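PDB 7CGF: PUM-HD domain-containing protein from Caenorhabditis elegans, which probably binds the 3' untranslated regions of mRNAs through its PUM-HD domain, the part crystallised here with a short RNA. Local coordinates for residues Phe91-Ala100 / Lys125-Leu134; Asn310-Asp318 / Ile348-Phe356. The protein carries 2 engineered substitutions. One frame throughout, in Å; residues are numbered along the deposited sequence.

Interaction 1. Residues Phe91-Ala100 / Lys125-Leu134; sequences FEYGEERHWA and KALEKINEPL
The Trp99 indole lies between two residues: CA of Glu96 covers one face, and Ile130 CG2 covers the opposite face, 3.7 Å from Trp99 CD2. At the indole edge, near its plane, sits the Asn131 amide, with ND2 3.6 Å from Trp99 CE3. The Phe91 ring carries the methyl of Ala126 almost exactly over its centre, a CH-pi contact with CB 3.6 Å from the ring centroid. On one face of the Tyr93 ring lies the CD methylene of Lys129, also a CH-pi contact. Trp99 NE1 donates to Glu92 O at 3.2 Å, from above the carbonyl plane. Glu95 N reaches the same oxygen from the opposite face and closes the type II turn from Glu92 to Glu95. This contact joins neighbouring Pumilio repeats of the helical PUM-HD array, 69-104 and 105-140 as predicted. A leucine in place of Trp99 would probably leave Glu92 O with one donor fewer and open a gap beside Ile130. Glu92, Lys125 and Lys129 form a salt-bridge network. Lys125 bends at chi2 (56°), chi3 and chi4, which curls NZ back to Glu92 OE2 at 2.8 Å; Gln88 also binds this NZ. Lys129 NZ is a longer ion partner of Glu92 OE1, at 3.8 Å. A water bridges the two, giving a proton to OE1 and accepting from Lys129 NZ and Tyr93 N.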
loop_
_atom_site.group_PDB
_atom_site.type_symbol
_atom_site.label_atom_id
_atom_site.label_comp_id
_atom_site.label_asym_id
_atom_site.label_seq_id
_atom_site.Cartn_x
_atom_site.Cartn_y
_atom_site.Cartn_z
ATOM N N PHE A 91 21.544 -9.229 -1.749
ATOM C CA PHE A 91 21.148 -7.831 -1.805
ATOM C C PHE A 91 21.066 -7.203 -0.421
ATOM O O PHE A 91 20.670 -6.040 -0.297
ATOM C CB PHE A 91 19.794 -7.675 -2.524
ATOM C CG PHE A 91 19.894 -7.694 -4.020
ATOM C CD1 PHE A 91 20.727 -6.810 -4.682
ATOM C CD2 PHE A 91 19.130 -8.578 -4.772
ATOM C CE1 PHE A 91 20.814 -6.811 -6.061
ATOM C CE2 PHE A 91 19.200 -8.581 -6.158
ATOM C CZ PHE A 91 20.060 -7.696 -6.803
ATOM N N GLU A 92 21.435 -7.938 0.620
ATOM C CA GLU A 92 21.355 -7.415 1.973
ATOM C C GLU A 92 22.484 -6.420 2.235
ATOM O O GLU A 92 23.516 -6.414 1.557
ATOM C CB GLU A 92 21.433 -8.537 3.011
ATOM C CG GLU A 92 20.321 -9.588 2.953
ATOM C CD GLU A 92 18.946 -9.058 3.359
ATOM O OE1 GLU A 92 18.859 -8.016 4.057
ATOM O OE2 GLU A 92 17.943 -9.705 2.977
ATOM N N TYR A 93 22.279 -5.565 3.238
ATOM C CA TYR A 93 23.409 -4.804 3.759
ATOM C C TYR A 93 24.475 -5.781 4.238
ATOM O O TYR A 93 24.170 -6.809 4.850
ATOM C CB TYR A 93 22.981 -3.899 4.925
ATOM C CG TYR A 93 21.890 -2.888 4.635
ATOM C CD1 TYR A 93 21.890 -2.134 3.466
ATOM C CD2 TYR A 93 20.858 -2.681 5.550
ATOM C CE1 TYR A 93 20.883 -1.202 3.211
ATOM C CE2 TYR A 93 19.850 -1.749 5.307
ATOM C CZ TYR A 93 19.867 -1.018 4.140
ATOM O OH TYR A 93 18.863 -0.104 3.913
ATOM N N GLY A 94 25.731 -5.461 3.975
ATOM C CA GLY A 94 26.807 -6.375 4.249
ATOM C C GLY A 94 27.266 -7.136 3.030
ATOM O O GLY A 94 28.372 -7.690 3.037
ATOM N N GLU A 95 26.441 -7.164 1.981
ATOM C CA GLU A 95 26.811 -7.737 0.696
ATOM C C GLU A 95 26.907 -6.686 -0.406
ATOM O O GLU A 95 26.882 -7.037 -1.592
ATOM C CB GLU A 95 25.825 -8.850 0.312
ATOM C CG GLU A 95 25.908 -10.086 1.203
ATOM C CD GLU A 95 27.205 -10.868 1.003
ATOM O OE1 GLU A 95 27.868 -10.677 -0.031
ATOM O OE2 GLU A 95 27.556 -11.676 1.877
ATOM N N GLU A 96 27.071 -5.408 -0.035
ATOM C CA GLU A 96 27.279 -4.303 -0.974
ATOM C C GLU A 96 28.216 -4.618 -2.128
ATOM O O GLU A 96 27.957 -4.221 -3.267
ATOM C CB GLU A 96 27.853 -3.064 -0.269
ATOM C CG GLU A 96 26.876 -2.195 0.466
ATOM C CD GLU A 96 26.485 -2.763 1.818
ATOM O OE1 GLU A 96 25.717 -2.089 2.552
ATOM O OE2 GLU A 96 26.955 -3.874 2.150
ATOM N N ARG A 97 29.332 -5.295 -1.831
ATOM C CA ARG A 97 30.345 -5.553 -2.846
ATOM C C ARG A 97 29.798 -6.361 -4.013
ATOM O O ARG A 97 30.413 -6.380 -5.083
ATOM C CB ARG A 97 31.530 -6.286 -2.215
ATOM C CG ARG A 97 31.174 -7.660 -1.666
ATOM C CD ARG A 97 32.267 -8.182 -0.730
ATOM N NE ARG A 97 31.995 -9.542 -0.272
ATOM C CZ ARG A 97 31.172 -9.846 0.723
ATOM N NH1 ARG A 97 30.529 -8.886 1.378
ATOM N NH2 ARG A 97 30.988 -11.114 1.070
ATOM N N HIS A 98 28.658 -7.027 -3.825
ATOM C CA HIS A 98 28.065 -7.894 -4.830
ATOM C C HIS A 98 26.855 -7.288 -5.525
ATOM O O HIS A 98 26.373 -7.875 -6.500
ATOM C CB HIS A 98 27.647 -9.211 -4.183
ATOM C CG HIS A 98 28.805 -10.058 -3.771
ATOM N ND1 HIS A 98 28.857 -10.712 -2.558
ATOM C CD2 HIS A 98 29.951 -10.365 -4.419
ATOM C CE1 HIS A 98 29.990 -11.385 -2.478
ATOM N NE2 HIS A 98 30.673 -11.187 -3.591
ATOM N N TRP A 99 26.375 -6.129 -5.070
ATOM C CA TRP A 99 25.109 -5.592 -5.567
ATOM C C TRP A 99 25.154 -5.338 -7.068
ATOM O O TRP A 99 24.225 -5.705 -7.799
ATOM C CB TRP A 99 24.768 -4.297 -4.843
ATOM C CG TRP A 99 24.346 -4.433 -3.428
ATOM C CD1 TRP A 99 24.097 -5.583 -2.729
ATOM C CD2 TRP A 99 24.121 -3.357 -2.528
ATOM N NE1 TRP A 99 23.723 -5.278 -1.441
ATOM C CE2 TRP A 99 23.723 -3.918 -1.294
ATOM C CE3 TRP A 99 24.221 -1.966 -2.643
ATOM C CZ2 TRP A 99 23.426 -3.136 -0.180
ATOM C CZ3 TRP A 99 23.922 -1.192 -1.544
ATOM C CH2 TRP A 99 23.520 -1.779 -0.325
ATOM N N ALA A 100 26.217 -4.682 -7.550
ATOM C CA ALA A 100 26.255 -4.316 -8.962
ATOM C C ALA A 100 26.323 -5.549 -9.857
ATOM O O ALA A 100 25.621 -5.621 -10.872
ATOM C CB ALA A 100 27.427 -3.375 -9.235
ATOM N N LYS A 125 13.392 -6.644 -2.654
ATOM C CA LYS A 125 14.544 -6.629 -1.757
ATOM C C LYS A 125 15.646 -5.732 -2.310
ATOM O O LYS A 125 16.222 -4.923 -1.577
ATOM C CB LYS A 125 15.057 -8.060 -1.541
ATOM C CG LYS A 125 16.342 -8.189 -0.695
ATOM C CD LYS A 125 16.196 -7.544 0.670
ATOM C CE LYS A 125 15.043 -8.129 1.463
ATOM N NZ LYS A 125 15.363 -9.501 1.913
ATOM N N ALA A 126 15.944 -5.860 -3.607
ATOM C CA ALA A 126 16.971 -5.020 -4.224
ATOM C C ALA A 126 16.628 -3.537 -4.081
ATOM O O ALA A 126 17.453 -2.733 -3.627
ATOM C CB ALA A 126 17.145 -5.415 -5.693
ATOM N N LEU A 127 15.391 -3.152 -4.418
ATOM C CA LEU A 127 15.040 -1.738 -4.304
ATOM C C LEU A 127 15.084 -1.257 -2.859
ATOM O O LEU A 127 15.367 -0.078 -2.598
ATOM C CB LEU A 127 13.652 -1.489 -4.900
ATOM C CG LEU A 127 13.552 -1.667 -6.404
ATOM C CD1 LEU A 127 12.086 -1.589 -6.837
ATOM C CD2 LEU A 127 14.398 -0.616 -7.151
ATOM N N GLU A 128 14.774 -2.139 -1.911
ATOM C CA GLU A 128 14.803 -1.780 -0.501
ATOM C C GLU A 128 16.207 -1.454 -0.016
ATOM O O GLU A 128 16.371 -0.635 0.896
ATOM C CB GLU A 128 14.229 -2.933 0.319
ATOM C CG GLU A 128 14.387 -2.828 1.820
ATOM C CD GLU A 128 13.518 -1.760 2.438
ATOM O OE1 GLU A 128 12.537 -1.324 1.781
ATOM O OE2 GLU A 128 13.817 -1.370 3.592
ATOM N N LYS A 129 17.226 -2.068 -0.607
ATOM C CA LYS A 129 18.569 -2.047 -0.025
ATOM C C LYS A 129 19.605 -1.267 -0.822
ATOM O O LYS A 129 20.473 -0.616 -0.220
ATOM C CB LYS A 129 19.079 -3.477 0.161
ATOM C CG LYS A 129 18.211 -4.350 1.087
ATOM C CD LYS A 129 18.288 -3.899 2.527
ATOM C CE LYS A 129 17.529 -4.859 3.443
ATOM N NZ LYS A 129 17.628 -4.483 4.880
ATOM N N ILE A 130 19.561 -1.312 -2.150
ATOM C CA ILE A 130 20.714 -0.895 -2.943
ATOM C C ILE A 130 20.762 0.612 -3.160
ATOM O O ILE A 130 19.781 1.335 -2.940
ATOM C CB ILE A 130 20.758 -1.630 -4.294
ATOM C CG1 ILE A 130 19.626 -1.156 -5.222
ATOM C CG2 ILE A 130 20.754 -3.141 -4.075
ATOM C CD1 ILE A 130 19.420 -2.033 -6.467
ATOM N N ASN A 131 21.920 1.089 -3.606
ATOM C CA ASN A 131 22.139 2.516 -3.790
ATOM C C ASN A 131 21.364 3.048 -5.000
ATOM O O ASN A 131 20.911 2.301 -5.871
ATOM C CB ASN A 131 23.634 2.795 -3.949
ATOM C CG ASN A 131 24.269 1.917 -4.996
ATOM O OD1 ASN A 131 24.069 2.114 -6.193
ATOM N ND2 ASN A 131 25.018 0.921 -4.553
ATOM N N GLU A 132 21.237 4.374 -5.052
ATOM C CA GLU A 132 20.349 4.993 -6.032
ATOM C C GLU A 132 20.710 4.695 -7.488
ATOM O O GLU A 132 19.785 4.418 -8.271
ATOM C CB GLU A 132 20.298 6.500 -5.773
ATOM C CG GLU A 132 19.275 7.230 -6.602
ATOM C CD GLU A 132 19.256 8.691 -6.253
ATOM O OE1 GLU A 132 20.100 9.444 -6.800
ATOM O OE2 GLU A 132 18.433 9.064 -5.401
ATOM N N PRO A 133 21.979 4.742 -7.925
ATOM C CA PRO A 133 22.280 4.365 -9.315
ATOM C C PRO A 133 21.801 2.981 -9.711
ATOM O O PRO A 133 21.371 2.782 -10.849
ATOM C CB PRO A 133 23.814 4.462 -9.365
ATOM C CG PRO A 133 24.123 5.524 -8.380
ATOM C CD PRO A 133 23.173 5.291 -7.249
ATOM N N LEU A 134 21.894 2.003 -8.810
ATOM C CA LEU A 134 21.394 0.677 -9.134
ATOM C C LEU A 134 19.869 0.637 -9.114
ATOM O O LEU A 134 19.259 -0.078 -9.918
ATOM C CB LEU A 134 21.974 -0.348 -8.160
ATOM C CG LEU A 134 23.488 -0.547 -8.281
ATOM C CD1 LEU A 134 23.972 -1.590 -7.299
ATOM C CD2 LEU A 134 23.846 -0.943 -9.704
HETATM O O HOH W 1 20.013 -6.093 5.059
HETATM O O HOH W 2 16.359 -2.069 5.041
#

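Interaction 2. Residues Asn310-Asp318 / Ile348-Phe356; sequences NYVVQKMFD and ILAKLEKYF. With nucleotides of chain B.
Asn310 OD1 accepts a hydrogen bond from N3 of U1 of chain B at 2.8 Å, nearly straight at 176°. A water also lies near OD1 and can donate to it. That water accepts in turn from Lys351 NZ. Asn310 ND2 donates to O2 of U1 of chain B at 2.9 Å, so one amide reads both a donor and an acceptor of the uracil. ND2 has a second partner in the backbone oxygen of Asp306. This is base recognition by a Pumilio repeat: helix 309-319 of the predicted repeat 294-331 presents its side chains to the RNA. The Tyr311 ring lies between its neighbour Asn310, whose OD1 is over one face, and the guanine of G2 of chain B over the other, with C5 above the ring centre. From segment 348-356, near the C-terminal end of the chain, Lys351 NZ bonds to O4 of U1 of chain B; this bond is modelled very short, so its exact geometry is doubtful. Ile348 CD1 packs on Asn310 CB, 3.7 Å away, and Ile348 CG1 lies beside OD1.

Farther along the helix the contact turns apolar. CD2 of Leu352 lies over the Phe317 ring face, 3.8 Å from Phe317 CG. Tyr355 and Phe356 complete an aromatic cluster with Phe317, both rings oblique to it. Gln314 starts with CG anti to its backbone N (chi1 178°) and bends at the next torsion. This brings the amide alongside Lys351 and Leu352, and NE2 makes weak bonds to both carboxylate oxygens of Asp318. The same carboxylate meets the other segment: Tyr355 OH donates to Asp318 OD1 at 3.0 Å, on the anti side and 21° out of the carboxylate plane.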
loop_
_atom_site.group_PDB
_atom_site.type_symbol
_atom_site.label_atom_id
_atom_site.label_comp_id
_atom_site.label_asym_id
_atom_site.label_seq_id
_atom_site.Cartn_x
_atom_site.Cartn_y
_atom_site.Cartn_z
ATOM N N ASN A 310 -25.181 5.972 10.454
ATOM C CA ASN A 310 -25.145 6.026 11.911
ATOM C C ASN A 310 -23.713 6.043 12.426
ATOM O O ASN A 310 -23.423 6.700 13.431
ATOM C CB ASN A 310 -25.956 4.863 12.527
ATOM C CG ASN A 310 -25.205 3.531 12.544
ATOM O OD1 ASN A 310 -24.475 3.225 13.492
ATOM N ND2 ASN A 310 -25.423 2.722 11.519
ATOM N N TYR A 311 -22.792 5.374 11.728
ATOM C CA TYR A 311 -21.394 5.465 12.116
ATOM C C TYR A 311 -20.832 6.851 11.840
ATOM O O TYR A 311 -19.956 7.318 12.577
ATOM C CB TYR A 311 -20.558 4.420 11.378
ATOM C CG TYR A 311 -20.869 2.997 11.756
ATOM C CD1 TYR A 311 -20.349 2.438 12.925
ATOM C CD2 TYR A 311 -21.666 2.210 10.941
ATOM C CE1 TYR A 311 -20.619 1.118 13.264
ATOM C CE2 TYR A 311 -21.942 0.887 11.275
ATOM C CZ TYR A 311 -21.419 0.355 12.436
ATOM O OH TYR A 311 -21.704 -0.961 12.742
ATOM N N VAL A 312 -21.289 7.498 10.770
ATOM C CA VAL A 312 -20.806 8.845 10.482
ATOM C C VAL A 312 -21.253 9.797 11.574
ATOM O O VAL A 312 -20.491 10.672 12.001
ATOM C CB VAL A 312 -21.282 9.319 9.099
ATOM C CG1 VAL A 312 -20.740 10.728 8.809
ATOM C CG2 VAL A 312 -20.854 8.328 8.018
ATOM N N VAL A 313 -22.485 9.629 12.063
ATOM C CA VAL A 313 -22.967 10.503 13.136
ATOM C C VAL A 313 -22.161 10.270 14.407
ATOM O O VAL A 313 -21.747 11.218 15.085
ATOM C CB VAL A 313 -24.479 10.298 13.362
ATOM C CG1 VAL A 313 -24.961 11.108 14.582
ATOM C CG2 VAL A 313 -25.261 10.696 12.132
ATOM N N GLN A 314 -21.893 9.006 14.737
ATOM C CA GLN A 314 -21.050 8.717 15.888
ATOM C C GLN A 314 -19.679 9.372 15.746
ATOM O O GLN A 314 -19.158 9.957 16.700
ATOM C CB GLN A 314 -20.917 7.202 16.059
ATOM C CG GLN A 314 -20.018 6.786 17.207
ATOM C CD GLN A 314 -20.698 6.960 18.549
ATOM O OE1 GLN A 314 -21.908 6.765 18.669
ATOM N NE2 GLN A 314 -19.926 7.327 19.567
ATOM N N LYS A 315 -19.075 9.285 14.559
ATOM C CA LYS A 315 -17.770 9.908 14.357
ATOM C C LYS A 315 -17.839 11.424 14.534
ATOM O O LYS A 315 -16.910 12.034 15.069
ATOM C CB LYS A 315 -17.246 9.546 12.967
ATOM C CG LYS A 315 -15.843 10.063 12.655
ATOM C CD LYS A 315 -14.773 9.470 13.568
ATOM C CE LYS A 315 -14.630 7.963 13.391
ATOM N NZ LYS A 315 -13.361 7.495 14.005
ATOM N N MET A 316 -18.915 12.049 14.061
ATOM C CA MET A 316 -19.105 13.485 14.262
ATOM C C MET A 316 -19.072 13.840 15.741
ATOM O O MET A 316 -18.297 14.702 16.163
ATOM C CB MET A 316 -20.429 13.935 13.658
ATOM C CG MET A 316 -20.554 13.726 12.173
ATOM S SD MET A 316 -22.163 14.295 11.629
ATOM C CE MET A 316 -21.948 15.970 11.993
ATOM N N PHE A 317 -19.907 13.175 16.547
ATOM C CA PHE A 317 -19.916 13.442 17.984
ATOM C C PHE A 317 -18.531 13.270 18.588
ATOM O O PHE A 317 -18.116 14.054 19.447
ATOM C CB PHE A 317 -20.913 12.522 18.697
ATOM C CG PHE A 317 -22.329 13.029 18.700
ATOM C CD1 PHE A 317 -23.165 12.821 17.615
ATOM C CD2 PHE A 317 -22.839 13.691 19.815
ATOM C CE1 PHE A 317 -24.488 13.277 17.621
ATOM C CE2 PHE A 317 -24.157 14.152 19.828
ATOM C CZ PHE A 317 -24.982 13.947 18.738
ATOM N N ASP A 318 -17.785 12.258 18.138
ATOM C CA ASP A 318 -16.485 11.995 18.738
ATOM C C ASP A 318 -15.422 13.013 18.335
ATOM O O ASP A 318 -14.445 13.183 19.072
ATOM C CB ASP A 318 -16.024 10.577 18.376
ATOM C CG ASP A 318 -16.964 9.499 18.908
ATOM O OD1 ASP A 318 -17.771 9.788 19.826
ATOM O OD2 ASP A 318 -16.895 8.350 18.412
ATOM N N ILE A 348 -27.562 2.521 19.076
ATOM C CA ILE A 348 -26.946 3.704 18.480
ATOM C C ILE A 348 -26.962 4.865 19.466
ATOM O O ILE A 348 -25.936 5.514 19.704
ATOM C CB ILE A 348 -27.651 4.058 17.155
ATOM C CG1 ILE A 348 -27.316 3.008 16.085
ATOM C CG2 ILE A 348 -27.273 5.460 16.698
ATOM C CD1 ILE A 348 -28.234 3.033 14.854
ATOM N N LEU A 349 -28.120 5.129 20.076
ATOM C CA LEU A 349 -28.186 6.149 21.116
ATOM C C LEU A 349 -27.400 5.753 22.356
ATOM O O LEU A 349 -27.041 6.627 23.153
ATOM C CB LEU A 349 -29.644 6.430 21.482
ATOM C CG LEU A 349 -30.424 7.284 20.483
ATOM C CD1 LEU A 349 -31.912 7.030 20.612
ATOM C CD2 LEU A 349 -30.116 8.754 20.697
ATOM N N ALA A 350 -27.118 4.461 22.530
ATOM C CA ALA A 350 -26.380 4.015 23.706
ATOM C C ALA A 350 -24.916 4.435 23.636
ATOM O O ALA A 350 -24.334 4.845 24.648
ATOM C CB ALA A 350 -26.505 2.497 23.858
ATOM N N LYS A 351 -24.298 4.346 22.454
ATOM C CA LYS A 351 -22.929 4.827 22.327
ATOM C C LYS A 351 -22.853 6.344 22.375
ATOM O O LYS A 351 -21.754 6.886 22.523
ATOM C CB LYS A 351 -22.285 4.324 21.036
ATOM C CG LYS A 351 -22.622 2.895 20.674
ATOM C CD LYS A 351 -21.757 2.427 19.537
ATOM C CE LYS A 351 -22.416 2.782 18.226
ATOM N NZ LYS A 351 -21.559 2.509 17.036
ATOM N N LEU A 352 -23.983 7.040 22.257
ATOM C CA LEU A 352 -24.019 8.488 22.403
ATOM C C LEU A 352 -24.521 8.944 23.766
ATOM O O LEU A 352 -24.655 10.153 23.982
ATOM C CB LEU A 352 -24.896 9.113 21.314
ATOM C CG LEU A 352 -24.472 8.918 19.860
ATOM C CD1 LEU A 352 -25.465 9.603 18.957
ATOM C CD2 LEU A 352 -23.083 9.480 19.650
ATOM N N GLU A 353 -24.800 8.013 24.687
ATOM C CA GLU A 353 -25.423 8.385 25.957
ATOM C C GLU A 353 -24.580 9.400 26.715
ATOM O O GLU A 353 -25.121 10.328 27.330
ATOM C CB GLU A 353 -25.661 7.142 26.817
ATOM N N LYS A 354 -23.252 9.252 26.665
ATOM C CA LYS A 354 -22.365 10.170 27.374
ATOM C C LYS A 354 -22.590 11.617 26.952
ATOM O O LYS A 354 -22.387 12.533 27.755
ATOM C CB LYS A 354 -20.907 9.770 27.142
ATOM C CG LYS A 354 -20.398 10.020 25.721
ATOM C CD LYS A 354 -18.871 10.053 25.652
ATOM C CE LYS A 354 -18.285 8.665 25.456
ATOM N NZ LYS A 354 -17.019 8.478 26.225
ATOM N N TYR A 355 -23.013 11.842 25.710
ATOM C CA TYR A 355 -23.246 13.189 25.212
ATOM C C TYR A 355 -24.635 13.706 25.533
ATOM O O TYR A 355 -24.829 14.927 25.576
ATOM C CB TYR A 355 -23.033 13.244 23.692
ATOM C CG TYR A 355 -21.650 12.816 23.279
ATOM C CD1 TYR A 355 -20.532 13.528 23.694
ATOM C CD2 TYR A 355 -21.456 11.701 22.471
ATOM C CE1 TYR A 355 -19.260 13.138 23.329
ATOM C CE2 TYR A 355 -20.182 11.303 22.096
ATOM C CZ TYR A 355 -19.090 12.030 22.528
ATOM O OH TYR A 355 -17.820 11.652 22.169
ATOM N N PHE A 356 -25.597 12.818 25.765
ATOM C CA PHE A 356 -26.976 13.222 25.983
ATOM C C PHE A 356 -27.365 13.250 27.455
ATOM O O PHE A 356 -28.551 13.379 27.768
ATOM C CB PHE A 356 -27.916 12.310 25.193
ATOM C CG PHE A 356 -28.012 12.677 23.740
ATOM C CD1 PHE A 356 -28.886 13.667 23.325
ATOM C CD2 PHE A 356 -27.203 12.063 22.799
ATOM C CE1 PHE A 356 -28.976 14.027 21.993
ATOM C CE2 PHE A 356 -27.285 12.416 21.465
ATOM C CZ PHE A 356 -28.172 13.402 21.061
ATOM P P G B 2 -21.153 -5.168 11.112
ATOM O OP1 G B 2 -20.786 -6.494 10.563
ATOM O OP2 G B 2 -20.443 -4.685 12.308
ATOM O "O5'" G B 2 -20.895 -4.132 9.922
ATOM C "C5'" G B 2 -21.682 -4.175 8.745
ATOM C "C4'" G B 2 -21.185 -3.177 7.731
ATOM O "O4'" G B 2 -21.352 -1.835 8.251
ATOM C "C3'" G B 2 -19.704 -3.264 7.406
ATOM O "O3'" G B 2 -19.435 -4.292 6.472
ATOM C "C2'" G B 2 -19.390 -1.850 6.909
ATOM O "O2'" G B 2 -19.830 -1.663 5.572
ATOM C "C1'" G B 2 -20.289 -1.008 7.815
ATOM N N9 G B 2 -19.557 -0.486 8.984
ATOM C C8 G B 2 -19.187 -1.121 10.149
ATOM N N7 G B 2 -18.521 -0.354 10.973
ATOM C C5 G B 2 -18.437 0.868 10.311
ATOM C C6 G B 2 -17.836 2.095 10.695
ATOM O O6 G B 2 -17.232 2.377 11.734
ATOM N N1 G B 2 -18.002 3.074 9.710
ATOM C C2 G B 2 -18.666 2.889 8.529
ATOM N N2 G B 2 -18.701 3.953 7.709
ATOM N N3 G B 2 -19.218 1.740 8.147
ATOM C C4 G B 2 -19.070 0.793 9.093
ATOM P P U B 1 -24.392 -5.064 16.587
ATOM O OP1 U B 1 -25.773 -4.541 16.385
ATOM O OP2 U B 1 -23.521 -4.390 17.595
ATOM O "O5'" U B 1 -23.648 -5.143 15.169
ATOM C "C5'" U B 1 -24.189 -5.902 14.093
ATOM C "C4'" U B 1 -24.566 -5.032 12.917
ATOM O "O4'" U B 1 -25.417 -3.942 13.368
ATOM C "C3'" U B 1 -23.414 -4.336 12.200
ATOM O "O3'" U B 1 -22.755 -5.177 11.265
ATOM C "C2'" U B 1 -24.094 -3.126 11.571
ATOM O "O2'" U B 1 -24.796 -3.468 10.385
ATOM C "C1'" U B 1 -25.127 -2.767 12.641
ATOM N N1 U B 1 -24.593 -1.753 13.573
ATOM C C2 U B 1 -24.715 -0.429 13.192
ATOM O O2 U B 1 -25.254 -0.079 12.157
ATOM N N3 U B 1 -24.179 0.464 14.079
ATOM C C4 U B 1 -23.552 0.175 15.263
ATOM O O4 U B 1 -23.128 1.095 15.938
ATOM C C5 U B 1 -23.448 -1.216 15.587
ATOM C C6 U B 1 -23.962 -2.104 14.741
HETATM O O HOH W 3 -22.868 4.445 15.541
#

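Overall arrangement
Interactions 1 and 2 lie on opposite sides of the chain's centre, about 51 Å apart between their centres, and do not touch. Both are partly buried contacts within the same PUM-HD domain. Interaction 1 joins two successive predicted repeats through a turn and helix ends. Interaction 2 packs the RNA-facing helix of the last predicted repeat against the C-terminal segment 348-356. Each pairs an aromatic and aliphatic interior with a polar margin. In interaction 1 that margin is a lysine-glutamate network with bridging waters. Interaction 1 comes within about 6 Å of the RNA at its nearest atom. In interaction 2 one end of the contact binds the bases directly, and the other ends in a tyrosine-carboxylate bond.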